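Local coordinates for immunity protein (Neisseria meningitidis, PDB 4Q7O) that probably protects the cell that makes it by neutralising a toxin of contact-dependent growth inhibition, as an immunity protein of such a system, at residues B[44-49]-B[58-63]; B[86-91]-B[97-102]. One frame throughout, in Å; residues are numbered along the deposited sequence.

Contact 1: residues B[44-49]-B[58-63]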
ATOM      1  N   PHE B  44       4.319  17.320   0.747  1.00  8.17           N
ATOM      2  CA  PHE B  44       5.249  17.234   1.873  1.00  8.86           C
ATOM      3  C   PHE B  44       5.137  18.442   2.806  1.00  9.81           C
ATOM      4  O   PHE B  44       5.276  18.310   4.019  1.00 11.00           O
ATOM      5  CB  PHE B  44       6.703  17.104   1.396  1.00  9.24           C
ATOM      6  CG  PHE B  44       7.071  15.733   0.890  1.00  9.70           C
ATOM      7  CD1 PHE B  44       6.929  14.618   1.703  1.00 11.78           C
ATOM      8  CD2 PHE B  44       7.633  15.573  -0.372  1.00 10.61           C
ATOM      9  CE1 PHE B  44       7.297  13.363   1.247  1.00 12.22           C
ATOM     10  CE2 PHE B  44       8.008  14.324  -0.834  1.00 11.01           C
ATOM     11  CZ  PHE B  44       7.832  13.216  -0.025  1.00 12.12           C
ATOM     12  N   LYS B  45       4.888  19.618   2.235  1.00 10.95           N
ATOM     13  CA  LYS B  45       4.869  20.860   3.014  1.00 11.88           C
ATOM     14  C   LYS B  45       3.604  21.076   3.830  1.00 11.83           C
ATOM     15  O   LYS B  45       3.660  21.603   4.947  1.00 12.09           O
ATOM     16  CB  LYS B  45       5.031  22.068   2.090  1.00 14.46           C
ATOM     17  CG  LYS B  45       6.420  22.262   1.567  1.00 17.77           C
ATOM     18  CD  LYS B  45       6.526  23.591   0.863  1.00 20.92           C
ATOM     19  CE  LYS B  45       6.760  23.401  -0.611  1.00 22.63           C
ATOM     20  NZ  LYS B  45       6.827  24.709  -1.318  1.00 22.96           N
ATOM     21  N   ASN B  46       2.463  20.696   3.263  1.00 11.40           N
ATOM     22  CA  ASN B  46       1.174  21.095   3.821  1.00 13.01           C
ATOM     23  C   ASN B  46       0.917  20.540   5.211  1.00 12.83           C
ATOM     24  O   ASN B  46       0.161  21.120   5.979  1.00 13.86           O
ATOM     25  CB  ASN B  46       0.023  20.706   2.890  1.00 15.03           C
ATOM     26  CG  ASN B  46      -0.213  21.715   1.788  1.00 17.58           C
ATOM     27  OD1 ASN B  46       0.632  22.564   1.503  1.00 18.90           O
ATOM     28  ND2 ASN B  46      -1.373  21.616   1.150  1.00 19.55           N
ATOM     29  N   ILE B  47       1.547  19.419   5.537  1.00 13.44           N
ATOM     30  CA  ILE B  47       1.364  18.832   6.858  1.00 15.15           C
ATOM     31  C   ILE B  47       1.802  19.805   7.967  1.00 15.97           C
ATOM     32  O   ILE B  47       1.227  19.815   9.051  1.00 18.00           O
ATOM     33  CB  ILE B  47       2.064  17.456   6.982  1.00 15.71           C
ATOM     34  CG1 ILE B  47       1.511  16.671   8.179  1.00 17.93           C
ATOM     35  CG2 ILE B  47       3.598  17.608   7.026  1.00 15.03           C
ATOM     36  CD1 ILE B  47       1.878  15.198   8.160  1.00 19.06           C
ATOM     37  N   THR B  48       2.786  20.656   7.673  1.00 16.18           N
ATOM     38  CA  THR B  48       3.297  21.620   8.652  1.00 19.19           C
ATOM     39  C   THR B  48       2.513  22.925   8.673  1.00 20.14           C
ATOM     40  O   THR B  48       2.592  23.688   9.637  1.00 21.96           O
ATOM     41  CB  THR B  48       4.767  21.992   8.368  1.00 20.99           C
ATOM     42  OG1 THR B  48       4.834  22.836   7.211  1.00 22.61           O
ATOM     43  CG2 THR B  48       5.610  20.749   8.144  1.00 21.03           C
ATOM     44  N   THR B  49       1.776  23.198   7.602  1.00 19.52           N
ATOM     45  CA  THR B  49       1.069  24.470   7.479  1.00 20.19           C
ATOM     46  C   THR B  49      -0.439  24.321   7.660  1.00 19.20           C
ATOM     47  O   THR B  49      -0.952  24.452   8.770  1.00 20.29           O
ATOM     48  CB  THR B  49       1.382  25.178   6.144  1.00 20.91           C
ATOM     49  OG1 THR B  49       1.073  24.311   5.047  1.00 20.09           O
ATOM     50  CG2 THR B  49       2.852  25.556   6.078  1.00 22.36           C
ATOM     51  N   ALA B  58      -6.315  10.527  -3.292  1.00 11.19           N
ATOM     52  CA  ALA B  58      -5.401  10.566  -2.150  1.00 10.92           C
ATOM     53  C   ALA B  58      -5.529  11.859  -1.372  1.00 10.37           C
ATOM     54  O   ALA B  58      -5.495  12.937  -1.951  1.00 11.91           O
ATOM     55  CB  ALA B  58      -3.961  10.382  -2.610  1.00 12.37           C
ATOM     56  N   GLN B  59      -5.637  11.759  -0.053  1.00  9.01           N
ATOM     57  CA  GLN B  59      -5.696  12.957   0.771  1.00  9.16           C
ATOM     58  C   GLN B  59      -5.280  12.681   2.203  1.00  7.98           C
ATOM     59  O   GLN B  59      -5.310  11.538   2.670  1.00  7.70           O
ATOM     60  CB  GLN B  59      -7.112  13.539   0.775  1.00 12.16           C
ATOM     61  CG  GLN B  59      -8.120  12.646   1.488  1.00 15.56           C
ATOM     62  CD  GLN B  59      -9.473  13.305   1.681  1.00 20.65           C
ATOM     63  OE1 GLN B  59      -9.583  14.533   1.712  1.00 23.10           O
ATOM     64  NE2 GLN B  59     -10.512  12.490   1.821  1.00 22.87           N
ATOM     65  N   TYR B  60      -4.909  13.747   2.902  1.00  7.30           N
ATOM     66  CA  TYR B  60      -4.818  13.710   4.357  1.00  7.12           C
ATOM     67  C   TYR B  60      -5.420  14.965   4.957  1.00  7.46           C
ATOM     68  O   TYR B  60      -5.501  16.012   4.306  1.00  8.84           O
ATOM     69  CB  TYR B  60      -3.380  13.497   4.869  1.00  7.47           C
ATOM     70  CG  TYR B  60      -2.392  14.598   4.513  1.00  7.05           C
ATOM     71  CD1 TYR B  60      -2.390  15.822   5.190  1.00  7.94           C
ATOM     72  CD2 TYR B  60      -1.446  14.407   3.508  1.00  7.19           C
ATOM     73  CE1 TYR B  60      -1.485  16.833   4.859  1.00  8.37           C
ATOM     74  CE2 TYR B  60      -0.532  15.404   3.172  1.00  7.80           C
ATOM     75  CZ  TYR B  60      -0.559  16.617   3.852  1.00  8.27           C
ATOM     76  OH  TYR B  60       0.337  17.619   3.539  1.00  9.29           O
ATOM     77  N   GLU B  61      -5.821  14.858   6.216  1.00  7.98           N
ATOM     78  CA  GLU B  61      -6.327  15.996   6.950  1.00  9.34           C
ATOM     79  C   GLU B  61      -6.075  15.737   8.425  1.00  8.24           C
ATOM     80  O   GLU B  61      -6.476  14.695   8.949  1.00  9.09           O
ATOM     81  CB  GLU B  61      -7.822  16.162   6.677  1.00 13.51           C
ATOM     82  CG  GLU B  61      -8.472  17.387   7.274  1.00 19.47           C
ATOM     83  CD  GLU B  61      -9.972  17.389   7.033  1.00 25.06           C
ATOM     84  OE1 GLU B  61     -10.503  16.339   6.607  1.00 27.37           O
ATOM     85  OE2 GLU B  61     -10.615  18.434   7.263  1.00 28.14           O
ATOM     86  N   LYS B  62      -5.388  16.659   9.090  1.00  8.47           N
ATOM     87  CA  LYS B  62      -5.297  16.592  10.541  1.00  9.09           C
ATOM     88  C   LYS B  62      -6.707  16.618  11.120  1.00  8.85           C
ATOM     89  O   LYS B  62      -7.580  17.342  10.629  1.00 10.79           O
ATOM     90  CB  LYS B  62      -4.488  17.762  11.087  1.00 10.02           C
ATOM     91  CG  LYS B  62      -3.010  17.668  10.776  1.00 11.39           C
ATOM     92  CD  LYS B  62      -2.238  18.797  11.427  1.00 12.69           C
ATOM     93  CE  LYS B  62      -0.744  18.639  11.195  1.00 14.95           C
ATOM     94  NZ  LYS B  62       0.048  19.762  11.772  1.00 17.40           N
ATOM     95  N   ILE B  63      -6.930  15.824  12.162  1.00  7.00           N
ATOM     96  CA  ILE B  63      -8.260  15.693  12.730  1.00  8.83           C
ATOM     97  C   ILE B  63      -8.480  16.745  13.799  1.00 10.23           C
ATOM     98  O   ILE B  63      -7.716  16.832  14.765  1.00 11.15           O
ATOM     99  CB  ILE B  63      -8.472  14.284  13.305  1.00  9.36           C
ATOM    100  CG1 ILE B  63      -8.483  13.263  12.159  1.00 10.23           C
ATOM    101  CG2 ILE B  63      -9.769  14.211  14.105  1.00 10.27           C
ATOM    102  CD1 ILE B  63      -8.481  11.831  12.607  1.00 12.54           C
TER
HETATM  103  O   HOH W   1      -1.070  22.015  10.509  1.00 28.53           O

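Contact 2: residues B[86-91]-B[97-102]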
ATOM      1  N   SER B  86      -4.095  13.566  16.033  1.00  8.39           N
ATOM      2  CA  SER B  86      -4.122  12.535  15.009  1.00  7.57           C
ATOM      3  C   SER B  86      -4.427  13.098  13.629  1.00  6.65           C
ATOM      4  O   SER B  86      -4.840  14.245  13.478  1.00  7.86           O
ATOM      5  CB  SER B  86      -5.134  11.444  15.372  1.00  8.06           C
ATOM      6  OG  SER B  86      -4.756  10.771  16.568  1.00 10.05           O
ATOM      7  N   ILE B  87      -4.242  12.261  12.622  1.00  6.51           N
ATOM      8  CA  ILE B  87      -4.406  12.677  11.245  1.00  6.74           C
ATOM      9  C   ILE B  87      -5.030  11.554  10.427  1.00  6.27           C
ATOM     10  O   ILE B  87      -4.732  10.374  10.626  1.00  6.56           O
ATOM     11  CB  ILE B  87      -3.052  13.158  10.672  1.00  7.12           C
ATOM     12  CG1 ILE B  87      -3.162  13.528   9.189  1.00  7.68           C
ATOM     13  CG2 ILE B  87      -1.949  12.120  10.937  1.00  8.57           C
ATOM     14  CD1 ILE B  87      -1.961  14.300   8.687  1.00  9.65           C
ATOM     15  N   TYR B  88      -5.927  11.944   9.531  1.00  6.41           N
ATOM     16  CA  TYR B  88      -6.663  11.032   8.669  1.00  6.34           C
ATOM     17  C   TYR B  88      -6.040  10.971   7.287  1.00  6.68           C
ATOM     18  O   TYR B  88      -5.740  12.003   6.704  1.00  8.44           O
ATOM     19  CB  TYR B  88      -8.103  11.533   8.571  1.00  7.85           C
ATOM     20  CG  TYR B  88      -8.968  10.887   7.519  1.00  8.47           C
ATOM     21  CD1 TYR B  88      -9.659   9.709   7.778  1.00  8.62           C
ATOM     22  CD2 TYR B  88      -9.152  11.497   6.289  1.00 10.29           C
ATOM     23  CE1 TYR B  88     -10.489   9.139   6.821  1.00  8.93           C
ATOM     24  CE2 TYR B  88      -9.973  10.940   5.333  1.00 11.64           C
ATOM     25  CZ  TYR B  88     -10.635   9.761   5.601  1.00 10.61           C
ATOM     26  OH  TYR B  88     -11.459   9.219   4.642  1.00 12.24           O
ATOM     27  N   PHE B  89      -5.852   9.760   6.772  1.00  5.52           N
ATOM     28  CA  PHE B  89      -5.418   9.546   5.398  1.00  5.74           C
ATOM     29  C   PHE B  89      -6.442   8.720   4.655  1.00  7.60           C
ATOM     30  O   PHE B  89      -7.044   7.810   5.224  1.00  8.02           O
ATOM     31  CB  PHE B  89      -4.093   8.777   5.360  1.00  5.58           C
ATOM     32  CG  PHE B  89      -2.916   9.581   5.776  1.00  5.91           C
ATOM     33  CD1 PHE B  89      -2.631   9.768   7.123  1.00  7.31           C
ATOM     34  CD2 PHE B  89      -2.069  10.131   4.824  1.00  7.26           C
ATOM     35  CE1 PHE B  89      -1.529  10.506   7.514  1.00  8.34           C
ATOM     36  CE2 PHE B  89      -0.961  10.870   5.209  1.00  8.39           C
ATOM     37  CZ  PHE B  89      -0.689  11.057   6.550  1.00  9.18           C
ATOM     38  N   SER B  90      -6.627   9.007   3.376  1.00  7.78           N
ATOM     39  CA  SER B  90      -7.386   8.085   2.546  1.00  9.26           C
ATOM     40  C   SER B  90      -6.814   7.986   1.149  1.00  9.22           C
ATOM     41  O   SER B  90      -6.210   8.931   0.642  1.00 10.14           O
ATOM     42  CB  SER B  90      -8.868   8.453   2.507  1.00 13.63           C
ATOM     43  OG  SER B  90      -9.089   9.587   1.703  1.00 16.80           O
ATOM     44  N   VAL B  91      -6.993   6.822   0.543  1.00  8.23           N
ATOM     45  CA  VAL B  91      -6.650   6.628  -0.856  1.00  8.25           C
ATOM     46  C   VAL B  91      -7.787   5.923  -1.586  1.00  9.98           C
ATOM     47  O   VAL B  91      -8.586   5.208  -0.977  1.00 10.13           O
ATOM     48  CB  VAL B  91      -5.337   5.823  -1.027  1.00  9.29           C
ATOM     49  CG1 VAL B  91      -4.157   6.618  -0.505  1.00 10.95           C
ATOM     50  CG2 VAL B  91      -5.441   4.457  -0.353  1.00 10.51           C
ATOM     51  N   PRO B  97     -13.391   4.790  -0.013  1.00 14.34           N
ATOM     52  CA  PRO B  97     -11.958   5.023   0.164  1.00 12.82           C
ATOM     53  C   PRO B  97     -11.330   4.022   1.118  1.00 11.09           C
ATOM     54  O   PRO B  97     -12.024   3.448   1.960  1.00 12.48           O
ATOM     55  CB  PRO B  97     -11.914   6.428   0.775  1.00 13.99           C
ATOM     56  CG  PRO B  97     -13.178   6.537   1.523  1.00 14.97           C
ATOM     57  CD  PRO B  97     -14.203   5.774   0.725  1.00 14.97           C
ATOM     58  N   GLU B  98     -10.026   3.811   0.964  1.00  8.34           N
ATOM     59  CA  GLU B  98      -9.251   3.032   1.923  1.00  7.72           C
ATOM     60  C   GLU B  98      -8.679   4.022   2.929  1.00  7.45           C
ATOM     61  O   GLU B  98      -7.932   4.927   2.561  1.00  8.09           O
ATOM     62  CB  GLU B  98      -8.129   2.294   1.206  1.00  9.80           C
ATOM     63  CG  GLU B  98      -8.600   1.488   0.013  1.00 11.38           C
ATOM     64  CD  GLU B  98      -7.447   0.797  -0.685  1.00 12.77           C
ATOM     65  OE1 GLU B  98      -6.665   0.111   0.015  1.00 12.62           O
ATOM     66  OE2 GLU B  98      -7.308   0.954  -1.918  1.00 15.09           O
ATOM     67  N   GLU B  99      -9.038   3.867   4.198  1.00  7.57           N
ATOM     68  CA  GLU B  99      -8.792   4.920   5.182  1.00  7.79           C
ATOM     69  C   GLU B  99      -7.890   4.474   6.320  1.00  6.35           C
ATOM     70  O   GLU B  99      -7.880   3.308   6.702  1.00  8.52           O
ATOM     71  CB  GLU B  99     -10.118   5.396   5.771  1.00  9.27           C
ATOM     72  CG  GLU B  99     -11.103   5.916   4.747  1.00 10.35           C
ATOM     73  CD  GLU B  99     -12.501   6.060   5.313  1.00 12.81           C
ATOM     74  OE1 GLU B  99     -13.126   5.026   5.623  1.00 14.82           O
ATOM     75  OE2 GLU B  99     -12.968   7.208   5.464  1.00 12.69           O
ATOM     76  N   LEU B 100      -7.158   5.423   6.888  1.00  6.39           N
ATOM     77  CA  LEU B 100      -6.293   5.152   8.027  1.00  6.23           C
ATOM     78  C   LEU B 100      -6.145   6.397   8.872  1.00  6.50           C
ATOM     79  O   LEU B 100      -5.961   7.490   8.348  1.00  7.85           O
ATOM     80  CB  LEU B 100      -4.913   4.708   7.537  1.00  6.97           C
ATOM     81  CG  LEU B 100      -3.814   4.505   8.585  1.00  8.30           C
ATOM     82  CD1 LEU B 100      -4.132   3.338   9.494  1.00  9.73           C
ATOM     83  CD2 LEU B 100      -2.459   4.291   7.920  1.00  8.09           C
ATOM     84  N   ILE B 101      -6.205   6.221  10.186  1.00  5.36           N
ATOM     85  CA  ILE B 101      -5.891   7.296  11.117  1.00  6.37           C
ATOM     86  C   ILE B 101      -4.667   6.905  11.936  1.00  6.51           C
ATOM     87  O   ILE B 101      -4.573   5.776  12.416  1.00  6.99           O
ATOM     88  CB  ILE B 101      -7.081   7.590  12.039  1.00  7.16           C
ATOM     89  CG1 ILE B 101      -8.239   8.180  11.220  1.00  7.02           C
ATOM     90  CG2 ILE B 101      -6.670   8.516  13.168  1.00  7.73           C
ATOM     91  CD1 ILE B 101      -9.589   8.139  11.933  1.00  7.72           C
ATOM     92  N   ILE B 102      -3.719   7.829  12.072  1.00  7.03           N
ATOM     93  CA  ILE B 102      -2.532   7.610  12.893  1.00  6.65           C
ATOM     94  C   ILE B 102      -2.210   8.867  13.708  1.00  6.44           C
ATOM     95  O   ILE B 102      -2.690   9.951  13.384  1.00  7.56           O
ATOM     96  CB  ILE B 102      -1.304   7.210  12.035  1.00  7.23           C
ATOM     97  CG1 ILE B 102      -1.070   8.215  10.900  1.00  6.45           C
ATOM     98  CG2 ILE B 102      -1.466   5.801  11.495  1.00  8.08           C
ATOM     99  CD1 ILE B 102       0.216   7.952  10.107  1.00  6.85           C
TER

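Contact 1: residues B[44-49]-B[58-63]
Lys62 and Tyr60 reach from the strand to the end of helix 37-46 and the turn after it, one with a charge, the other with a ring. The polar link is made by Lys62: its chain, fully extended beyond CG, carries NZ to 3.0 Å from Ile47 O, and NZ meets that carbonyl almost head-on, with a C=O...N angle of 175°. The ammonium group also donates to a water, 2.8 Å from Lys62 NZ, which in turn donates to Thr49 O, so one lysine reaches two carbonyls of the turn, Ile47 O directly and Thr49 O through the water.

Tyr60 supplies the packing. Its CG sits between the backbone N and the carbonyl carbon (chi1 63°), and the ring extends to the chain at Asn46 and Ile47. Asn46 CB lies 3.2 Å from Tyr60 OH, and Ile47 CB is 4.2 Å from Tyr60 CZ. The hydroxyl is hydrogen-bonded to Cys43 O, while Phe111 of helix 104-121 meets the ring edge-to-face.

Where the helix gives way to the turn, Lys45 O accepts from both Thr48 N and Thr48 OG1, the latter at 2.8 Å. The arrangement is that of a helix C-terminal end packed on the face of an antiparallel sheet, in an alpha+beta fold.

Contact 2: residues B[86-91]-B[97-102]
Ile87 with Ile102, Phe89 with Leu100 and Val91 with Glu98 are the hydrogen-bonded pairs of the two strands, each exchanging two bonds, so that six main-chain N-H groups find carbonyls across the gap. Phe89 N lies 2.8 Å from Leu100 O. The longest of the six bonds puts Ile102 N 3.1 Å from Ile87 O. Some of these carbonyls also receive CA-H contacts: Ile101 CA lies 3.3 Å from Ile87 O, and Ser90 CA 3.2 Å from Glu98 O. Tyr88 N and Ser90 N face the other way, where the main chains of Tyr88 and Ser90 bond to Glu61 and Gln59.

Among side chains, Tyr88 OH donates at 2.6 Å to Glu99 OE2, which accepts with its anti lone pair, the one away from the other oxygen. With CG anti to the backbone N (chi1 169°), the tyrosine ring leans along the strand pair, and the carboxylate stands at its edge, the two planes 87° apart. Ser90 OG is bonded to Gln59 NE2, and Ser86 OG to Ala84 O.

On the other face Ile102 CD1 packs 4.0 Å from Phe89 CE1; Phe89 touches helices 22-34 and 104-121, and Ile102 touches the latter. This is an antiparallel beta hairpin, with one face built into the helical core.

Overall arrangement
From the N terminus, helices 10-18, 22-34 and 37-46 come first. Contact 1 then closes a short loop, in which strand 52-55 lies between the helix end and strand 58-62. A longer excursion follows before strand 86-91, and contact 2 closes the hairpin to strand 98-103, which runs on into helix 104-121. The two contacts are in series, neither nested nor crossed. They meet at the seam of strands 58-62 and 86-91, where Glu61 O with Tyr88 N and Ile63 N with Ser86 O probably form hydrogen bonds. Contact 1 thus ties helix 37-46 to the four-stranded antiparallel sheet, and contact 2 adds its last strand.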